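Local coordinates for sulfonate ABC transporter, periplasmic sulfonate-binding protein SsuA (Methylobacillus flagellatus, PDB 3UIF) that probably binds sulfonates or related sulfate esters in the periplasm and delivers them to an ABC transporter for uptake, at residues L143-D147 against F148-N152; K115-G119 against K120-L124; L317-E320 against G321-P325. All blocks are in the same frame, centred on the assembly; numbering follows the deposited sequence. Where two conformers were deposited one is given.

Contact 1: residues L143-D147 against F148-N152; sequences LTFKD and FKIVN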
loop_
_atom_site.group_PDB
_atom_site.type_symbol
_atom_site.label_atom_id
_atom_site.label_comp_id
_atom_site.label_asym_id
_atom_site.label_seq_id
_atom_site.Cartn_x
_atom_site.Cartn_y
_atom_site.Cartn_z
ATOM N N LEU A 143 -20.587 11.427 9.873
ATOM C CA LEU A 143 -20.404 10.822 11.184
ATOM C C LEU A 143 -18.973 11.026 11.639
ATOM O O LEU A 143 -18.116 11.441 10.845
ATOM C CB LEU A 143 -20.689 9.325 11.118
ATOM C CG LEU A 143 -22.010 8.856 10.523
ATOM C CD1 LEU A 143 -21.976 7.345 10.362
ATOM C CD2 LEU A 143 -23.184 9.296 11.398
ATOM N N THR A 144 -18.721 10.706 12.909
ATOM C CA THR A 144 -17.383 10.778 13.510
ATOM C C THR A 144 -17.114 9.527 14.367
ATOM O O THR A 144 -18.023 8.705 14.590
ATOM C CB THR A 144 -17.225 12.080 14.356
ATOM O OG1 THR A 144 -16.292 11.869 15.429
ATOM C CG2 THR A 144 -18.569 12.511 14.967
ATOM N N PHE A 145 -15.874 9.395 14.844
ATOM C CA PHE A 145 -15.509 8.405 15.871
ATOM C C PHE A 145 -16.383 8.469 17.116
ATOM O O PHE A 145 -16.693 7.432 17.709
ATOM C CB PHE A 145 -14.039 8.555 16.257
ATOM C CG PHE A 145 -13.114 8.184 15.151
ATOM C CD1 PHE A 145 -12.765 9.118 14.173
ATOM C CD2 PHE A 145 -12.636 6.880 15.039
ATOM C CE1 PHE A 145 -11.937 8.755 13.115
ATOM C CE2 PHE A 145 -11.806 6.515 13.984
ATOM C CZ PHE A 145 -11.460 7.450 13.027
ATOM N N LYS A 146 -16.787 9.682 17.495
ATOM C CA LYS A 146 -17.707 9.900 18.616
ATOM C C LYS A 146 -18.920 8.973 18.610
ATOM O O LYS A 146 -19.429 8.606 19.668
ATOM C CB LYS A 146 -18.191 11.355 18.636
ATOM C CG LYS A 146 -17.104 12.389 18.904
ATOM C CD LYS A 146 -16.124 11.893 19.964
ATOM C CE LYS A 146 -15.147 12.985 20.391
ATOM N NZ LYS A 146 -14.201 12.482 21.433
ATOM N N ASP A 147 -19.368 8.591 17.416
ATOM C CA ASP A 147 -20.608 7.827 17.253
ATOM C C ASP A 147 -20.442 6.323 17.340
ATOM O O ASP A 147 -21.392 5.570 17.096
ATOM C CB ASP A 147 -21.247 8.158 15.914
ATOM C CG ASP A 147 -21.592 9.606 15.795
ATOM O OD1 ASP A 147 -21.391 10.336 16.797
ATOM O OD2 ASP A 147 -22.054 10.008 14.705
ATOM N N PHE A 148 -19.242 5.875 17.680
ATOM C CA PHE A 148 -19.011 4.456 17.813
ATOM C C PHE A 148 -18.124 4.177 19.010
ATOM O O PHE A 148 -17.320 5.023 19.408
ATOM C CB PHE A 148 -18.372 3.920 16.538
ATOM C CG PHE A 148 -19.090 4.334 15.277
ATOM C CD1 PHE A 148 -20.143 3.571 14.775
ATOM C CD2 PHE A 148 -18.716 5.492 14.592
ATOM C CE1 PHE A 148 -20.800 3.944 13.611
ATOM C CE2 PHE A 148 -19.377 5.873 13.438
ATOM C CZ PHE A 148 -20.418 5.098 12.943
ATOM N N LYS A 149 -18.295 3.001 19.604
ATOM C CA LYS A 149 -17.267 2.464 20.481
ATOM C C LYS A 149 -16.234 1.746 19.582
ATOM O O LYS A 149 -16.527 0.706 18.984
ATOM C CB LYS A 149 -17.865 1.542 21.560
ATOM C CG LYS A 149 -16.876 1.095 22.643
ATOM C CD LYS A 149 -17.591 0.413 23.808
ATOM C CE LYS A 149 -16.785 0.501 25.106
ATOM N NZ LYS A 149 -17.577 0.174 26.335
ATOM N N ILE A 150 -15.048 2.338 19.466
ATOM C CA ILE A 150 -13.964 1.747 18.689
ATOM C C ILE A 150 -13.103 0.838 19.551
ATOM O O ILE A 150 -12.409 1.302 20.457
ATOM C CB ILE A 150 -13.046 2.812 18.030
ATOM C CG1 ILE A 150 -13.864 3.931 17.360
ATOM C CG2 ILE A 150 -12.061 2.151 17.065
ATOM C CD1 ILE A 150 -14.713 3.486 16.190
ATOM N N VAL A 151 -13.145 -0.454 19.242
ATOM C CA VAL A 151 -12.297 -1.450 19.894
ATOM C C VAL A 151 -10.986 -1.512 19.121
ATOM O O VAL A 151 -10.971 -1.928 17.963
ATOM C CB VAL A 151 -12.976 -2.856 19.936
ATOM C CG1 VAL A 151 -12.197 -3.830 20.818
ATOM C CG2 VAL A 151 -14.426 -2.768 20.410
ATOM N N ASN A 152 -9.892 -1.082 19.746
ATOM C CA ASN A 152 -8.591 -1.091 19.078
ATOM C C ASN A 152 -7.839 -2.433 19.214
ATOM O O ASN A 152 -7.205 -2.702 20.241
ATOM C CB ASN A 152 -7.738 0.106 19.524
ATOM C CG ASN A 152 -6.355 0.120 18.891
ATOM O OD1 ASN A 152 -6.153 -0.360 17.771
ATOM N ND2 ASN A 152 -5.391 0.673 19.609
#

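Contact 2: residues K115-G119 against K120-L124; sequences KDLKG and KKIAL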
loop_
_atom_site.group_PDB
_atom_site.type_symbol
_atom_site.label_atom_id
_atom_site.label_comp_id
_atom_site.label_asym_id
_atom_site.label_seq_id
_atom_site.Cartn_x
_atom_site.Cartn_y
_atom_site.Cartn_z
ATOM N N LYS A 115 -24.122 3.584 8.768
ATOM C CA LYS A 115 -25.146 4.322 9.509
ATOM C C LYS A 115 -25.741 3.459 10.614
ATOM O O LYS A 115 -25.884 3.911 11.749
ATOM C CB LYS A 115 -26.250 4.834 8.567
ATOM C CG LYS A 115 -25.814 5.959 7.630
ATOM C CD LYS A 115 -26.972 6.605 6.866
ATOM C CE LYS A 115 -27.584 5.674 5.822
ATOM N NZ LYS A 115 -26.631 5.314 4.733
ATOM N N ASP A 116 -26.039 2.204 10.277
ATOM C CA ASP A 116 -26.705 1.268 11.183
ATOM C C ASP A 116 -25.849 0.873 12.382
ATOM O O ASP A 116 -26.323 0.219 13.310
ATOM C CB ASP A 116 -27.125 0.014 10.415
ATOM C CG ASP A 116 -28.134 0.307 9.310
ATOM O OD1 ASP A 116 -29.012 1.183 9.522
ATOM O OD2 ASP A 116 -28.062 -0.341 8.235
ATOM N N LEU A 117 -24.589 1.271 12.370
ATOM C CA LEU A 117 -23.687 0.842 13.417
ATOM C C LEU A 117 -23.454 1.936 14.431
ATOM O O LEU A 117 -22.590 1.804 15.309
ATOM C CB LEU A 117 -22.366 0.350 12.820
ATOM C CG LEU A 117 -22.531 -0.877 11.926
ATOM C CD1 LEU A 117 -21.204 -1.241 11.285
ATOM C CD2 LEU A 117 -23.119 -2.050 12.709
ATOM N N LYS A 118 -24.227 3.015 14.308
ATOM C CA LYS A 118 -24.178 4.117 15.266
ATOM C C LYS A 118 -24.364 3.602 16.689
ATOM O O LYS A 118 -25.290 2.841 16.963
ATOM C CB LYS A 118 -25.243 5.164 14.939
ATOM C CG LYS A 118 -24.956 5.995 13.695
ATOM C CD LYS A 118 -25.824 7.242 13.665
ATOM C CE LYS A 118 -25.389 8.222 14.747
ATOM N NZ LYS A 118 -26.261 9.428 14.790
ATOM N N GLY A 119 -23.452 4.008 17.569
ATOM C CA GLY A 119 -23.464 3.616 18.971
ATOM C C GLY A 119 -23.034 2.186 19.222
ATOM O O GLY A 119 -23.113 1.706 20.351
ATOM N N LYS A 120 -22.575 1.505 18.175
ATOM C CA LYS A 120 -22.146 0.105 18.267
ATOM C C LYS A 120 -20.634 -0.044 18.416
ATOM O O LYS A 120 -19.888 0.929 18.272
ATOM C CB LYS A 120 -22.621 -0.683 17.040
ATOM C CG LYS A 120 -24.124 -0.667 16.811
ATOM C CD LYS A 120 -24.842 -1.747 17.595
ATOM C CE LYS A 120 -26.335 -1.723 17.305
ATOM N NZ LYS A 120 -27.045 -2.689 18.185
ATOM N N LYS A 121 -20.203 -1.271 18.721
ATOM C CA LYS A 121 -18.779 -1.652 18.793
ATOM C C LYS A 121 -18.203 -2.031 17.423
ATOM O O LYS A 121 -18.677 -2.970 16.783
ATOM C CB LYS A 121 -18.591 -2.822 19.768
ATOM C CG LYS A 121 -18.266 -2.420 21.204
ATOM C CD LYS A 121 -18.491 -3.564 22.191
ATOM C CE LYS A 121 -19.900 -3.552 22.779
ATOM N NZ LYS A 121 -20.305 -4.875 23.344
ATOM N N ILE A 122 -17.191 -1.290 16.975
ATOM C CA ILE A 122 -16.464 -1.637 15.750
ATOM C C ILE A 122 -14.975 -1.862 16.039
ATOM O O ILE A 122 -14.274 -0.960 16.524
ATOM C CB ILE A 122 -16.677 -0.613 14.601
ATOM C CG1 ILE A 122 -18.170 -0.457 14.282
ATOM C CG2 ILE A 122 -15.935 -1.049 13.339
ATOM C CD1 ILE A 122 -18.527 0.826 13.571
ATOM N N ALA A 123 -14.527 -3.085 15.739
ATOM C CA ALA A 123 -13.129 -3.494 15.855
ATOM C C ALA A 123 -12.316 -2.890 14.715
ATOM O O ALA A 123 -12.590 -3.144 13.537
ATOM C CB ALA A 123 -13.020 -5.017 15.849
ATOM N N LEU A 124 -11.331 -2.069 15.067
ATOM C CA LEU A 124 -10.489 -1.416 14.067
ATOM C C LEU A 124 -9.075 -1.230 14.589
ATOM O O LEU A 124 -8.877 -0.707 15.689
ATOM C CB LEU A 124 -11.080 -0.060 13.676
ATOM C CG LEU A 124 -10.176 0.969 12.982
ATOM C CD1 LEU A 124 -9.852 0.591 11.537
ATOM C CD2 LEU A 124 -10.806 2.357 13.058
#

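Contact 3: residues L317-E320 against G321-P325; sequences LKLE and GFWTP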
loop_
_atom_site.group_PDB
_atom_site.type_symbol
_atom_site.label_atom_id
_atom_site.label_comp_id
_atom_site.label_asym_id
_atom_site.label_seq_id
_atom_site.Cartn_x
_atom_site.Cartn_y
_atom_site.Cartn_z
ATOM N N LEU A 317 10.133 3.647 -22.361
ATOM C CA LEU A 317 9.617 2.301 -22.526
ATOM C C LEU A 317 8.451 2.247 -23.493
ATOM O O LEU A 317 7.916 1.173 -23.754
ATOM C CB LEU A 317 9.187 1.727 -21.174
ATOM C CG LEU A 317 10.252 1.332 -20.134
ATOM C CD1 LEU A 317 9.586 0.683 -18.918
ATOM C CD2 LEU A 317 11.342 0.434 -20.719
ATOM N N LYS A 318 8.066 3.403 -24.026
ATOM C CA LYS A 318 6.870 3.531 -24.870
ATOM C C LYS A 318 5.606 3.055 -24.170
ATOM O O LYS A 318 4.824 2.271 -24.722
ATOM C CB LYS A 318 7.032 2.815 -26.208
ATOM C CG LYS A 318 7.843 3.607 -27.210
ATOM C CD LYS A 318 9.232 3.030 -27.377
ATOM C CE LYS A 318 9.649 3.130 -28.836
ATOM N NZ LYS A 318 10.654 2.081 -29.168
ATOM N N LEU A 319 5.407 3.553 -22.958
ATOM C CA LEU A 319 4.263 3.165 -22.154
ATOM C C LEU A 319 3.426 4.371 -21.734
ATOM O O LEU A 319 2.651 4.284 -20.759
ATOM C CB LEU A 319 4.719 2.381 -20.921
ATOM C CG LEU A 319 5.471 1.078 -21.187
ATOM C CD1 LEU A 319 5.737 0.422 -19.846
ATOM C CD2 LEU A 319 4.701 0.138 -22.118
ATOM N N GLU A 320 3.560 5.467 -22.502
ATOM C CA GLU A 320 2.887 6.727 -22.158
ATOM C C GLU A 320 1.367 6.586 -22.131
ATOM O O GLU A 320 0.713 7.280 -21.365
ATOM C CB GLU A 320 3.318 7.880 -23.078
ATOM C CG GLU A 320 4.770 8.313 -22.921
ATOM C CD GLU A 320 4.950 9.595 -22.123
ATOM O OE1 GLU A 320 4.761 9.576 -20.884
ATOM O OE2 GLU A 320 5.316 10.623 -22.744
ATOM N N GLY A 321 0.819 5.675 -22.936
ATOM C CA GLY A 321 -0.627 5.440 -22.953
ATOM C C GLY A 321 -1.118 4.128 -22.348
ATOM O O GLY A 321 -2.268 3.736 -22.553
ATOM N N PHE A 322 -0.261 3.445 -21.596
ATOM C CA PHE A 322 -0.585 2.120 -21.076
ATOM C C PHE A 322 -1.473 2.208 -19.811
ATOM O O PHE A 322 -2.374 1.390 -19.631
ATOM C CB PHE A 322 0.712 1.307 -20.857
ATOM C CG PHE A 322 0.475 -0.080 -20.333
ATOM C CD1 PHE A 322 0.550 -0.344 -18.950
ATOM C CD2 PHE A 322 0.145 -1.117 -21.202
ATOM C CE1 PHE A 322 0.308 -1.618 -18.465
ATOM C CE2 PHE A 322 -0.093 -2.390 -20.721
ATOM C CZ PHE A 322 -0.013 -2.643 -19.355
ATOM N N TRP A 323 -1.212 3.206 -18.957
ATOM C CA TRP A 323 -2.091 3.580 -17.843
ATOM C C TRP A 323 -2.870 4.844 -18.154
ATOM O O TRP A 323 -2.498 5.595 -19.059
ATOM C CB TRP A 323 -1.268 3.749 -16.572
ATOM C CG TRP A 323 -0.783 2.434 -16.004
ATOM C CD1 TRP A 323 -1.528 1.499 -15.299
ATOM C CD2 TRP A 323 0.557 1.849 -16.109
ATOM N NE1 TRP A 323 -0.764 0.418 -14.957
ATOM C CE2 TRP A 323 0.495 0.561 -15.415
ATOM C CE3 TRP A 323 1.763 2.247 -16.689
ATOM C CZ2 TRP A 323 1.606 -0.270 -15.301
ATOM C CZ3 TRP A 323 2.870 1.404 -16.572
ATOM C CH2 TRP A 323 2.794 0.179 -15.895
ATOM N N THR A 324 -3.970 5.087 -17.437
ATOM C CA THR A 324 -4.761 6.322 -17.614
ATOM C C THR A 324 -4.847 7.081 -16.295
ATOM O O THR A 324 -5.096 6.460 -15.282
ATOM C CB THR A 324 -6.209 6.046 -18.086
ATOM O OG1 THR A 324 -6.943 5.359 -17.054
ATOM C CG2 THR A 324 -6.250 5.238 -19.378
ATOM N N PRO A 325 -4.663 8.423 -16.301
ATOM C CA PRO A 325 -4.726 9.189 -15.054
ATOM C C PRO A 325 -6.153 9.268 -14.504
ATOM O O PRO A 325 -7.090 9.382 -15.284
ATOM C CB PRO A 325 -4.234 10.581 -15.476
ATOM C CG PRO A 325 -4.580 10.696 -16.910
ATOM C CD PRO A 325 -4.483 9.311 -17.477
HETATM O O HOH W 1 1.878 4.044 -24.368
HETATM O O HOH W 2 0.874 5.092 -18.647
#

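Contact 1: residues L143-D147 against F148-N152
Phe-148 is gripped at its N and round its ring by the turn 143-147. Its N donates to Phe-145 O at 3.0 Å, with an N-H...O angle of 161°. This bond closes the 3-10 segment 145-147 as the chain runs on into strand 149-151. The turn so closed has its own brace: Lys-146 N donates to Thr-144 OG1 at 3.0 Å, an ST turn. The Phe-148 CG lies anti to the carbonyl carbon (chi1 -50°), which swings the ring back over Asp-147. Asp-147 CB sits over one face, off centre toward the rim, in a CH-pi contact 4.2 Å from the centroid of the Phe-148 ring. Thr-144 O reaches the edge of the same ring, 3.3 Å from Phe-148 CD2. Leu-143 CD1 also lies at that edge, 3.8 Å from Phe-148 CZ, and the two side chains cross at about a right angle.

Ile-150 turns back toward the turn, and its CG1 comes to the edge of the Phe-145 ring, 3.9 Å from Phe-145 CD2 and near the ring plane.

The stretch links helix 130-140 to an outer strand of the five-stranded sheet. Leu-138 and Phe-134 of that helix touch Phe-148 and Ile-150 respectively. Strand 149-151 runs parallel to strand 121-124, with Val-151 hydrogen-bonded through its backbone to Ile-122 and Leu-124.

Contact 2: residues K115-G119 against K120-L124
Leu-117 packs against Ile-122 across a tight turn, and its side chain can be followed outward from the backbone. Leu-117 CB meets Ile-122 CD1 at 3.9 Å. CG is the branch point and lies anti to the carbonyl carbon, beside the backbone N. From there CD1 reaches the same methyl, 4.1 Å from Ile-122 CD1. The contact is therefore made by the root and one branch of the leucine against a single methyl. The two side chains cross at about a right angle. Both residues are buried. Elsewhere Leu-117 also touches Ala-111, and Ile-122 touches Phe-148.

The backbone between them forms a type II beta turn from Leu-117 to Lys-120. Lys-120 N donates to Leu-117 O at 2.9 Å, with an N-H...O angle of 147°. Gly-119 takes the third position with positive phi (74°), as is usual in this turn type. The turn follows the 3-10 segment that ends at Leu-117 and leads into strand 121-124. That strand is an inner strand of the five-stranded sheet, between strands 149-151 and 169-172, consistent with the type 2 periplasmic binding protein fold.

Lys-120 CB and CG lie beside Leu-117 O, with Lys-120 CG at 3.3 Å from Leu-117 O. The chain then bends at chi2 (-86°) and leads away from the turn. The side chain also touches Asp-168. Asp-168 OD2 in turn accepts a hydrogen bond from Lys-121 N. In the 3-10 segment, Asp-116 OD2 accepts a hydrogen bond from Lys-112 N.

Contact 3: residues L317-E320 against G321-P325
The indole of Trp-323 is touched from two directions within this stretch. Leu-319 CD1 approaches it on a slant and lies 4.5 Å from Trp-323 CZ3, a loose apolar contact. Phe-322 CD1 stands over the centre of one face, 3.4 Å above the plane of the Trp-323 ring. Trp-323 CE2 in turn lies at the edge of the Phe-322 ring, in its plane. The neighbouring rings thus meet edge to face. Water 2 sits at the edge of the indole, in its plane. Outside the stretch the buried indole touches Val-229, Leu-314 and Pro-272.

Phe-322 turns its CG anti to its backbone N (chi1 -179°), which sends the ring away from segment 317-320. Its CB stays close and packs 4.1 Å from Leu-319 CB. Beyond the stretch, the Phe-322 ring makes a cation-pi contact with Arg-267 and an edge-to-face contact with His-230 of helix 215-233.

The backbone folds tightly here. Helix 308-316 ends in a Schellman motif, with positive phi at Lys-318. A further turn follows, in which Phe-322 N donates to Leu-319 O at 3.1 Å. The N-H...O angle is 167°. Water 2 can donate to Leu-319 O (2.9 Å), though other acceptors compete for its protons. The same water accepts from Trp-323 N at 2.8 Å and so may bridge the two residues. Trp-323 NE1 finds its partner in Arg-267 O, and Phe-322 O takes a bond from Arg-267 NH1.

Across the contact itself, the chemistry is a backbone turn bond at Phe-322 N and a water between Leu-319 O and Trp-323 N. Light apolar contact is added by Leu-319. Polar backbone groups, more than side-chain packing, therefore define this turn.

How the contacts relate
Contacts 1 and 2 are two consecutive entries into one sheet. Each is a turn that leads into a strand, and those strands, 149-151 and 121-124, are neighbours. Their centres are 7 Å apart and they touch: Lys-149 O probably takes a hydrogen bond from Ile-122 N. Contact 2 is partly buried, with aliphatic packing, while contact 1 lies at the surface and adds aromatic and CH-pi contacts. Contact 3 is also a surface contact, about 42 Å from both between centres, across the centre of the chain. It follows a helix, enters no strand, and uses water and aromatic side chains in place of sheet pairing.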